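Local atomic coordinates of deoxyribose-phosphate aldolase (Toxoplasma gondii, PDB entry 4EIV), a protein that belongs to the deoxyribose-phosphate aldolase family of enzymes and folds as a TIM barrel, with eight parallel strands ringed by helices. Residues 232-246 with 266-279. Residues are numbered along the deposited sequence; the frame is centred on the assembly and turned at random.
Sequences IGIKIEVGDVHMAET and KFRVGGGFNLLKEL
Met243, Gly270 and Leu275 bury the largest surfaces in this contact, each in a different way. Gly270 works through its backbone: its N-H reaches Ile236 O at 2.9 Å, and its carbonyl takes the N-H of Val238, also at 2.9 Å, in a nearly straight bond (171°). Without a side chain, Gly270 leaves room for the extended chain of Lys235, whose CE rests 3.7 Å from Gly270 CA; the ammonium continues to Glu31 and Glu118 inside the barrel. This is the last beta-alpha-beta unit of a TIM barrel: strands 233-237 and 267-271 run parallel, 21° apart, and helix 243-257 returns between them on the outside, where Ile236 CD1 meets the edge of the Phe267 ring.

Beyond the strands, Leu275 points its forked end into the turn before that helix. With CG anti to the backbone N (chi1 175°), CD2 lies 3.7 Å from Val238 CG2 and also touches Thr246 OG1, while CD1 sits 3.5 Å from Met243 N. That amide, at the first turn of the helix, is gripped by Glu278 OE1 at 2.8 Å, approached from above the carboxylate plane. The carboxylate takes a second N-H, that of Ala244, through water 4 and OE2; the helix dipole would probably favour its negative charge. Past it, Met243 SD packs 3.6 Å from Leu279 CD2, and the Met243 side chain also packs on Tyr18 of the second subunit.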
loop_
_atom_site.group_PDB
_atom_site.type_symbol
_atom_site.label_atom_id
_atom_site.label_comp_id
_atom_site.label_asym_id
_atom_site.label_seq_id
_atom_site.Cartn_x
_atom_site.Cartn_y
_atom_site.Cartn_z
ATOM N N ILE A 232 -10.670 -11.455 -4.548
ATOM C CA ILE A 232 -9.975 -12.091 -5.678
ATOM C C ILE A 232 -8.858 -11.183 -6.185
ATOM O O ILE A 232 -9.048 -9.992 -6.417
ATOM C CB ILE A 232 -10.933 -12.491 -6.817
ATOM C CG1 ILE A 232 -12.032 -13.422 -6.268
ATOM C CG2 ILE A 232 -10.160 -13.197 -7.938
ATOM C CD1 ILE A 232 -13.212 -13.634 -7.180
ATOM N N GLY A 233 -7.677 -11.751 -6.324
ATOM C CA GLY A 233 -6.549 -10.987 -6.756
ATOM C C GLY A 233 -6.154 -11.168 -8.193
ATOM O O GLY A 233 -6.652 -12.045 -8.913
ATOM N N ILE A 234 -5.268 -10.288 -8.648
ATOM C CA ILE A 234 -4.662 -10.408 -9.975
ATOM C C ILE A 234 -3.150 -10.491 -9.815
ATOM O O ILE A 234 -2.548 -9.739 -9.046
ATOM C CB ILE A 234 -5.018 -9.249 -10.937
ATOM C CG1 ILE A 234 -4.516 -9.551 -12.350
ATOM C CG2 ILE A 234 -4.394 -7.962 -10.485
ATOM C CD1 ILE A 234 -4.914 -8.508 -13.356
ATOM N N LYS A 235 -2.567 -11.450 -10.523
ATOM C CA LYS A 235 -1.116 -11.626 -10.604
ATOM C C LYS A 235 -0.667 -11.362 -12.034
ATOM O O LYS A 235 -1.120 -12.048 -12.969
ATOM C CB LYS A 235 -0.677 -13.023 -10.164
ATOM C CG LYS A 235 0.790 -13.309 -10.363
ATOM C CD LYS A 235 1.280 -14.548 -9.675
ATOM C CE LYS A 235 2.712 -14.870 -10.046
ATOM N NZ LYS A 235 3.239 -16.049 -9.288
ATOM N N ILE A 236 0.195 -10.363 -12.200
ATOM C CA ILE A 236 0.741 -9.965 -13.482
ATOM C C ILE A 236 2.100 -10.641 -13.600
ATOM O O ILE A 236 3.028 -10.334 -12.845
ATOM C CB ILE A 236 0.843 -8.441 -13.590
ATOM C CG1 ILE A 236 -0.536 -7.786 -13.413
ATOM C CG2 ILE A 236 1.425 -8.036 -14.918
ATOM C CD1 ILE A 236 -0.569 -6.273 -13.498
ATOM N N GLU A 237 2.161 -11.646 -14.471
ATOM C CA GLU A 237 3.392 -12.416 -14.718
ATOM C C GLU A 237 4.074 -11.797 -15.931
ATOM O O GLU A 237 3.490 -11.745 -17.016
ATOM C CB GLU A 237 3.068 -13.898 -14.903
ATOM C CG GLU A 237 4.280 -14.838 -14.976
ATOM C CD GLU A 237 5.010 -14.797 -16.296
ATOM O OE1 GLU A 237 6.247 -14.714 -16.238
ATOM O OE2 GLU A 237 4.346 -14.850 -17.368
ATOM N N VAL A 238 5.275 -11.257 -15.724
ATOM C CA VAL A 238 5.940 -10.417 -16.711
ATOM C C VAL A 238 7.103 -11.048 -17.413
ATOM O O VAL A 238 7.796 -10.377 -18.185
ATOM C CB VAL A 238 6.383 -9.070 -16.081
ATOM C CG1 VAL A 238 5.177 -8.348 -15.461
ATOM C CG2 VAL A 238 7.473 -9.266 -15.052
ATOM N N GLY A 239 7.356 -12.316 -17.173
ATOM C CA GLY A 239 8.428 -12.976 -17.882
ATOM C C GLY A 239 9.774 -12.449 -17.448
ATOM O O GLY A 239 10.046 -12.330 -16.244
ATOM N N ASP A 240 10.591 -12.077 -18.442
ATOM C CA ASP A 240 11.954 -11.616 -18.205
ATOM C C ASP A 240 12.187 -10.141 -18.524
ATOM O O ASP A 240 13.322 -9.715 -18.768
ATOM C CB ASP A 240 12.933 -12.531 -18.954
ATOM C CG ASP A 240 12.916 -13.955 -18.402
ATOM O OD1 ASP A 240 12.542 -14.883 -19.164
ATOM O OD2 ASP A 240 13.211 -14.121 -17.186
ATOM N N VAL A 241 11.121 -9.347 -18.505
ATOM C CA VAL A 241 11.257 -7.903 -18.719
ATOM C C VAL A 241 11.982 -7.219 -17.557
ATOM O O VAL A 241 12.142 -7.789 -16.469
ATOM C CB VAL A 241 9.902 -7.203 -18.939
ATOM C CG1 VAL A 241 9.213 -7.781 -20.202
ATOM C CG2 VAL A 241 9.044 -7.313 -17.718
ATOM N N HIS A 242 12.405 -5.984 -17.806
ATOM C CA HIS A 242 13.108 -5.172 -16.808
ATOM C C HIS A 242 12.168 -4.369 -15.901
ATOM O O HIS A 242 10.946 -4.338 -16.089
ATOM C CB HIS A 242 14.077 -4.224 -17.513
ATOM C CG HIS A 242 15.100 -4.923 -18.343
ATOM N ND1 HIS A 242 16.148 -5.613 -17.783
ATOM C CD2 HIS A 242 15.263 -5.012 -19.685
ATOM C CE1 HIS A 242 16.896 -6.130 -18.741
ATOM N NE2 HIS A 242 16.382 -5.777 -19.906
ATOM N N MET A 243 12.758 -3.721 -14.900
ATOM C CA MET A 243 11.980 -2.944 -13.945
ATOM C C MET A 243 11.108 -1.857 -14.580
ATOM O O MET A 243 9.975 -1.667 -14.151
ATOM C CB MET A 243 12.887 -2.343 -12.861
ATOM C CG MET A 243 12.124 -1.575 -11.784
ATOM S SD MET A 243 13.132 -1.014 -10.395
ATOM C CE MET A 243 14.210 0.133 -11.215
ATOM N N ALA A 244 11.608 -1.160 -15.593
ATOM C CA ALA A 244 10.807 -0.093 -16.201
ATOM C C ALA A 244 9.487 -0.579 -16.790
ATOM O O ALA A 244 8.423 0.020 -16.561
ATOM C CB ALA A 244 11.619 0.599 -17.271
ATOM N N GLU A 245 9.539 -1.690 -17.513
ATOM C CA GLU A 245 8.336 -2.280 -18.088
ATOM C C GLU A 245 7.392 -2.733 -16.982
ATOM O O GLU A 245 6.172 -2.621 -17.089
ATOM C CB GLU A 245 8.680 -3.477 -18.996
ATOM C CG GLU A 245 9.306 -3.124 -20.361
ATOM C CD GLU A 245 10.780 -2.704 -20.330
ATOM O OE1 GLU A 245 11.304 -2.329 -21.404
ATOM O OE2 GLU A 245 11.440 -2.745 -19.264
ATOM N N THR A 246 7.957 -3.253 -15.901
ATOM C CA THR A 246 7.149 -3.731 -14.805
ATOM C C THR A 246 6.388 -2.542 -14.146
ATOM O O THR A 246 5.221 -2.677 -13.767
ATOM C CB THR A 246 8.027 -4.522 -13.808
ATOM O OG1 THR A 246 8.715 -5.589 -14.494
ATOM C CG2 THR A 246 7.219 -5.110 -12.732
ATOM N N LYS A 266 -4.027 -8.826 -2.637
ATOM C CA LYS A 266 -4.800 -8.933 -3.887
ATOM C C LYS A 266 -4.010 -8.622 -5.161
ATOM O O LYS A 266 -4.598 -8.502 -6.239
ATOM C CB LYS A 266 -6.017 -8.033 -3.836
ATOM C CG LYS A 266 -5.708 -6.569 -3.637
ATOM C CD LYS A 266 -7.010 -5.704 -3.509
ATOM C CE LYS A 266 -7.896 -6.028 -2.295
ATOM N NZ LYS A 266 -9.159 -5.223 -2.239
ATOM N N PHE A 267 -2.691 -8.530 -5.051
ATOM C CA PHE A 267 -1.845 -8.184 -6.177
ATOM C C PHE A 267 -0.501 -8.837 -6.035
ATOM O O PHE A 267 0.081 -8.818 -4.952
ATOM C CB PHE A 267 -1.681 -6.681 -6.252
ATOM C CG PHE A 267 -0.893 -6.248 -7.422
ATOM C CD1 PHE A 267 -1.342 -6.522 -8.704
ATOM C CD2 PHE A 267 0.291 -5.560 -7.266
ATOM C CE1 PHE A 267 -0.600 -6.124 -9.803
ATOM C CE2 PHE A 267 1.037 -5.156 -8.360
ATOM C CZ PHE A 267 0.575 -5.444 -9.641
ATOM N N ARG A 268 -0.009 -9.418 -7.139
ATOM C CA ARG A 268 1.308 -10.019 -7.158
ATOM C C ARG A 268 1.922 -9.742 -8.527
ATOM O O ARG A 268 1.200 -9.589 -9.534
ATOM C CB ARG A 268 1.290 -11.541 -6.933
ATOM C CG ARG A 268 0.608 -12.019 -5.701
ATOM C CD ARG A 268 1.384 -11.721 -4.402
ATOM N NE ARG A 268 0.433 -11.806 -3.316
ATOM C CZ ARG A 268 -0.043 -12.929 -2.796
ATOM N NH1 ARG A 268 0.411 -14.112 -3.174
ATOM N NH2 ARG A 268 -0.980 -12.870 -1.871
ATOM N N VAL A 269 3.243 -9.705 -8.562
ATOM C CA VAL A 269 3.987 -9.615 -9.783
ATOM C C VAL A 269 4.872 -10.847 -9.837
ATOM O O VAL A 269 5.670 -11.098 -8.926
ATOM C CB VAL A 269 4.832 -8.351 -9.856
ATOM C CG1 VAL A 269 5.748 -8.360 -11.062
ATOM C CG2 VAL A 269 3.924 -7.141 -9.881
ATOM N N GLY A 270 4.711 -11.648 -10.882
ATOM C CA GLY A 270 5.574 -12.809 -11.109
ATOM C C GLY A 270 6.645 -12.466 -12.122
ATOM O O GLY A 270 6.358 -11.918 -13.166
ATOM N N GLY A 271 7.887 -12.791 -11.802
ATOM C CA GLY A 271 8.956 -12.519 -12.730
ATOM C C GLY A 271 10.172 -13.382 -12.488
ATOM O O GLY A 271 10.174 -14.217 -11.590
ATOM N N GLY A 272 11.193 -13.164 -13.301
ATOM C CA GLY A 272 12.401 -13.961 -13.240
ATOM C C GLY A 272 13.434 -13.505 -12.241
ATOM O O GLY A 272 13.328 -12.434 -11.635
ATOM N N PHE A 273 14.451 -14.336 -12.109
ATOM C CA PHE A 273 15.560 -14.109 -11.200
ATOM C C PHE A 273 16.327 -12.840 -11.529
ATOM O O PHE A 273 16.690 -12.096 -10.622
ATOM C CB PHE A 273 16.452 -15.364 -11.228
ATOM C CG PHE A 273 17.550 -15.399 -10.198
ATOM C CD1 PHE A 273 17.400 -14.834 -8.935
ATOM C CD2 PHE A 273 18.697 -16.132 -10.459
ATOM C CE1 PHE A 273 18.418 -14.918 -7.996
ATOM C CE2 PHE A 273 19.708 -16.224 -9.523
ATOM C CZ PHE A 273 19.560 -15.614 -8.283
ATOM N N ASN A 274 16.602 -12.592 -12.811
ATOM C CA ASN A 274 17.309 -11.369 -13.190
ATOM C C ASN A 274 16.518 -10.109 -12.794
ATOM O O ASN A 274 17.106 -9.149 -12.280
ATOM C CB ASN A 274 17.689 -11.372 -14.670
ATOM C CG ASN A 274 18.771 -12.393 -14.992
ATOM O OD1 ASN A 274 19.600 -12.737 -14.141
ATOM N ND2 ASN A 274 18.783 -12.865 -16.235
ATOM N N LEU A 275 15.192 -10.144 -12.952
ATOM C CA LEU A 275 14.371 -8.998 -12.530
ATOM C C LEU A 275 14.448 -8.827 -11.012
ATOM O O LEU A 275 14.584 -7.714 -10.513
ATOM C CB LEU A 275 12.930 -9.115 -13.031
ATOM C CG LEU A 275 11.916 -8.050 -12.574
ATOM C CD1 LEU A 275 12.381 -6.634 -12.948
ATOM C CD2 LEU A 275 10.585 -8.335 -13.235
ATOM N N LEU A 276 14.325 -9.925 -10.272
ATOM C CA LEU A 276 14.456 -9.873 -8.818
ATOM C C LEU A 276 15.766 -9.211 -8.404
ATOM O O LEU A 276 15.789 -8.332 -7.534
ATOM C CB LEU A 276 14.351 -11.278 -8.212
ATOM C CG LEU A 276 14.633 -11.371 -6.714
ATOM C CD1 LEU A 276 13.713 -10.416 -5.922
ATOM C CD2 LEU A 276 14.533 -12.812 -6.239
ATOM N N LYS A 277 16.868 -9.614 -9.035
ATOM C CA LYS A 277 18.156 -9.021 -8.722
ATOM C C LYS A 277 18.215 -7.528 -9.087
ATOM O O LYS A 277 18.776 -6.755 -8.337
ATOM C CB LYS A 277 19.296 -9.815 -9.361
ATOM C CG LYS A 277 19.491 -11.204 -8.693
ATOM C CD LYS A 277 20.636 -12.039 -9.266
ATOM C CE LYS A 277 20.294 -12.618 -10.629
ATOM N NZ LYS A 277 21.383 -13.504 -11.119
ATOM N N GLU A 278 17.593 -7.131 -10.195
ATOM C CA GLU A 278 17.539 -5.721 -10.569
ATOM C C GLU A 278 16.800 -4.926 -9.488
ATOM O O GLU A 278 17.240 -3.858 -9.063
ATOM C CB GLU A 278 16.831 -5.522 -11.918
ATOM C CG GLU A 278 16.837 -4.041 -12.358
ATOM C CD GLU A 278 16.073 -3.750 -13.642
ATOM O OE1 GLU A 278 15.355 -4.623 -14.157
ATOM O OE2 GLU A 278 16.234 -2.626 -14.155
ATOM N N LEU A 279 15.696 -5.477 -9.008
ATOM C CA LEU A 279 14.901 -4.793 -7.996
ATOM C C LEU A 279 15.691 -4.651 -6.703
ATOM O O LEU A 279 15.757 -3.562 -6.122
ATOM C CB LEU A 279 13.611 -5.556 -7.707
ATOM C CG LEU A 279 12.605 -5.689 -8.856
ATOM C CD1 LEU A 279 11.428 -6.558 -8.419
ATOM C CD2 LEU A 279 12.120 -4.335 -9.349
HETATM O O HOH W 1 14.097 -11.688 -15.228
HETATM O O HOH W 2 15.753 -13.137 -17.165
HETATM O O HOH W 3 16.003 -7.250 -15.000
HETATM O O HOH W 4 14.640 -1.155 -16.077
#